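Local structure of phenol hydroxylase component phN (Pseudomonas stutzeri, 3U52) at residues T203-V208 with E293-Y298. The protein is a phenol hydroxylase component that probably forms the oxygenase part, where phenol is hydroxylated at a carboxylate-bridged diiron centre. Sequence-based numbering, arbitrary orientation.
Sequences TNLLFV and EAWEVY
The ring of Tyr298 packs against Asn204 and Val208, while its CB meets Leu205. Here helix 291-310 packs on helix 187-216, one of the four helices of the diiron bundle of the methane/phenol/alkene hydroxylase family. The latter helix carries Glu199, an iron ligand. The two segments run roughly antiparallel, at 138°, with their axes 9.8 Å apart. Their direct contact is apolar van der Waals packing; the polar link goes through a water. Asn204 and Tyr298 meet at about a right angle, with CB of Asn204 3.5 Å from CD2 of Tyr298 and the amide plane turned 50° from the ring. Farther along the ring, Val208 also crosses at about a right angle, with CG1 3.7 Å from OH of Tyr298. CG of Tyr298 is anti to its own carbonyl carbon (chi1 -63°), which extends the ring past Asn204 to Val208. CG1 of Val297 covers one face of this ring.

Leu205 works with both branches. It slides past Tyr298 in the opposite direction, and its CD2 lies 4.0 Å from CB of Tyr298 and 3.6 Å from O of Ala294. CD1 reaches CZ3 of Trp295 at 3.7 Å. NE1 of Trp295 is hydrogen-bonded to OD1 of Asn325, and Leu273 of helix 254-283 also packs on Leu205. With an alanine in place of Tyr298, a gap would probably open between the helices, leaving Asn204 and Val208 without the ring they pack on. The water lies in plane at the ring edge of Tyr298, accepts from ND2 of Asn204 at 2.9 Å and donates to the backbone O of Tyr298 at 3.3 Å.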
loop_
_atom_site.group_PDB
_atom_site.type_symbol
_atom_site.label_atom_id
_atom_site.label_comp_id
_atom_site.label_asym_id
_atom_site.label_seq_id
_atom_site.Cartn_x
_atom_site.Cartn_y
_atom_site.Cartn_z
ATOM N N THR A 203 -13.520 -9.311 -23.594
ATOM C CA THR A 203 -12.867 -8.949 -22.316
ATOM C C THR A 203 -13.655 -8.031 -21.360
ATOM O O THR A 203 -13.803 -8.312 -20.170
ATOM C CB THR A 203 -11.425 -8.380 -22.537
ATOM O OG1 THR A 203 -10.811 -8.266 -21.261
ATOM C CG2 THR A 203 -11.425 -7.001 -23.237
ATOM N N ASN A 204 -14.175 -6.950 -21.893
ATOM C CA ASN A 204 -14.946 -5.987 -21.103
ATOM C C ASN A 204 -16.228 -6.554 -20.493
ATOM O O ASN A 204 -16.702 -6.058 -19.457
ATOM C CB ASN A 204 -15.274 -4.764 -21.969
ATOM C CG ASN A 204 -14.075 -3.799 -22.116
ATOM O OD1 ASN A 204 -13.280 -3.621 -21.183
ATOM N ND2 ASN A 204 -13.957 -3.183 -23.277
ATOM N N LEU A 205 -16.820 -7.541 -21.156
ATOM C CA LEU A 205 -18.017 -8.203 -20.607
ATOM C C LEU A 205 -17.758 -9.027 -19.356
ATOM O O LEU A 205 -18.685 -9.284 -18.582
ATOM C CB LEU A 205 -18.732 -9.041 -21.668
ATOM C CG LEU A 205 -19.237 -8.152 -22.806
ATOM C CD1 LEU A 205 -19.372 -8.840 -24.155
ATOM C CD2 LEU A 205 -20.535 -7.545 -22.384
ATOM N N LEU A 206 -16.511 -9.470 -19.183
ATOM C CA LEU A 206 -16.089 -10.200 -17.997
ATOM C C LEU A 206 -15.568 -9.215 -16.948
ATOM O O LEU A 206 -16.040 -9.200 -15.821
ATOM C CB LEU A 206 -14.999 -11.221 -18.368
ATOM C CG LEU A 206 -14.793 -12.517 -17.521
ATOM C CD1 LEU A 206 -15.414 -12.436 -16.119
ATOM C CD2 LEU A 206 -15.289 -13.799 -18.248
ATOM N N PHE A 207 -14.635 -8.363 -17.353
ATOM C CA PHE A 207 -13.905 -7.454 -16.468
ATOM C C PHE A 207 -14.757 -6.341 -15.872
ATOM O O PHE A 207 -14.752 -6.140 -14.653
ATOM C CB PHE A 207 -12.747 -6.817 -17.265
ATOM C CG PHE A 207 -11.719 -6.084 -16.421
ATOM C CD1 PHE A 207 -11.868 -4.725 -16.134
ATOM C CD2 PHE A 207 -10.580 -6.754 -15.956
ATOM C CE1 PHE A 207 -10.916 -4.059 -15.354
ATOM C CE2 PHE A 207 -9.623 -6.100 -15.178
ATOM C CZ PHE A 207 -9.785 -4.755 -14.877
ATOM N N VAL A 208 -15.421 -5.565 -16.728
ATOM C CA VAL A 208 -16.191 -4.411 -16.243
ATOM C C VAL A 208 -17.282 -4.780 -15.180
ATOM O O VAL A 208 -17.328 -4.167 -14.108
ATOM C CB VAL A 208 -16.755 -3.539 -17.392
ATOM C CG1 VAL A 208 -17.372 -2.276 -16.824
ATOM C CG2 VAL A 208 -15.625 -3.144 -18.429
ATOM N N GLU A 293 -27.547 -3.676 -21.383
ATOM C CA GLU A 293 -26.753 -2.472 -21.641
ATOM C C GLU A 293 -25.270 -2.784 -21.859
ATOM O O GLU A 293 -24.640 -2.147 -22.697
ATOM C CB GLU A 293 -26.867 -1.475 -20.465
ATOM C CG GLU A 293 -28.189 -0.673 -20.422
ATOM C CD GLU A 293 -28.463 -0.003 -19.072
ATOM O OE1 GLU A 293 -27.876 -0.405 -18.034
ATOM O OE2 GLU A 293 -29.283 0.954 -19.052
ATOM N N ALA A 294 -24.687 -3.669 -21.041
ATOM C CA ALA A 294 -23.303 -4.112 -21.230
ATOM C C ALA A 294 -23.080 -4.790 -22.590
ATOM O O ALA A 294 -22.107 -4.489 -23.294
ATOM C CB ALA A 294 -22.887 -5.059 -20.070
ATOM N N TRP A 295 -23.967 -5.704 -22.975
ATOM C CA TRP A 295 -23.871 -6.345 -24.292
ATOM C C TRP A 295 -23.919 -5.334 -25.446
ATOM O O TRP A 295 -23.135 -5.407 -26.419
ATOM C CB TRP A 295 -24.990 -7.387 -24.520
ATOM C CG TRP A 295 -24.755 -8.173 -25.759
ATOM C CD1 TRP A 295 -25.403 -8.016 -26.985
ATOM C CD2 TRP A 295 -23.816 -9.252 -25.948
ATOM N NE1 TRP A 295 -24.898 -8.935 -27.906
ATOM C CE2 TRP A 295 -23.931 -9.688 -27.305
ATOM C CE3 TRP A 295 -22.866 -9.890 -25.110
ATOM C CZ2 TRP A 295 -23.146 -10.745 -27.828
ATOM C CZ3 TRP A 295 -22.060 -10.930 -25.659
ATOM C CH2 TRP A 295 -22.217 -11.336 -26.997
ATOM N N GLU A 296 -24.883 -4.425 -25.354
ATOM C CA GLU A 296 -25.090 -3.412 -26.356
ATOM C C GLU A 296 -23.877 -2.482 -26.554
ATOM O O GLU A 296 -23.506 -2.133 -27.689
ATOM C CB GLU A 296 -26.310 -2.624 -25.928
ATOM C CG GLU A 296 -26.929 -1.825 -27.038
ATOM C CD GLU A 296 -28.327 -1.312 -26.659
ATOM O OE1 GLU A 296 -28.613 -0.143 -27.017
ATOM O OE2 GLU A 296 -29.105 -2.054 -25.989
ATOM N N VAL A 297 -23.246 -2.075 -25.464
ATOM C CA VAL A 297 -22.087 -1.207 -25.562
ATOM C C VAL A 297 -20.831 -1.976 -25.931
ATOM O O VAL A 297 -20.120 -1.616 -26.863
ATOM C CB VAL A 297 -21.895 -0.432 -24.230
ATOM C CG1 VAL A 297 -20.583 0.413 -24.247
ATOM C CG2 VAL A 297 -23.138 0.431 -23.994
ATOM N N TYR A 298 -20.548 -3.052 -25.213
ATOM C CA TYR A 298 -19.265 -3.698 -25.371
ATOM C C TYR A 298 -19.206 -4.616 -26.571
ATOM O O TYR A 298 -18.156 -4.760 -27.170
ATOM C CB TYR A 298 -18.829 -4.405 -24.082
ATOM C CG TYR A 298 -18.650 -3.399 -22.989
ATOM C CD1 TYR A 298 -19.505 -3.370 -21.902
ATOM C CD2 TYR A 298 -17.644 -2.437 -23.071
ATOM C CE1 TYR A 298 -19.347 -2.416 -20.905
ATOM C CE2 TYR A 298 -17.481 -1.481 -22.093
ATOM C CZ TYR A 298 -18.331 -1.471 -21.014
ATOM O OH TYR A 298 -18.168 -0.511 -20.025
HETATM O O HOH W 1 -15.555 -3.494 -25.675
#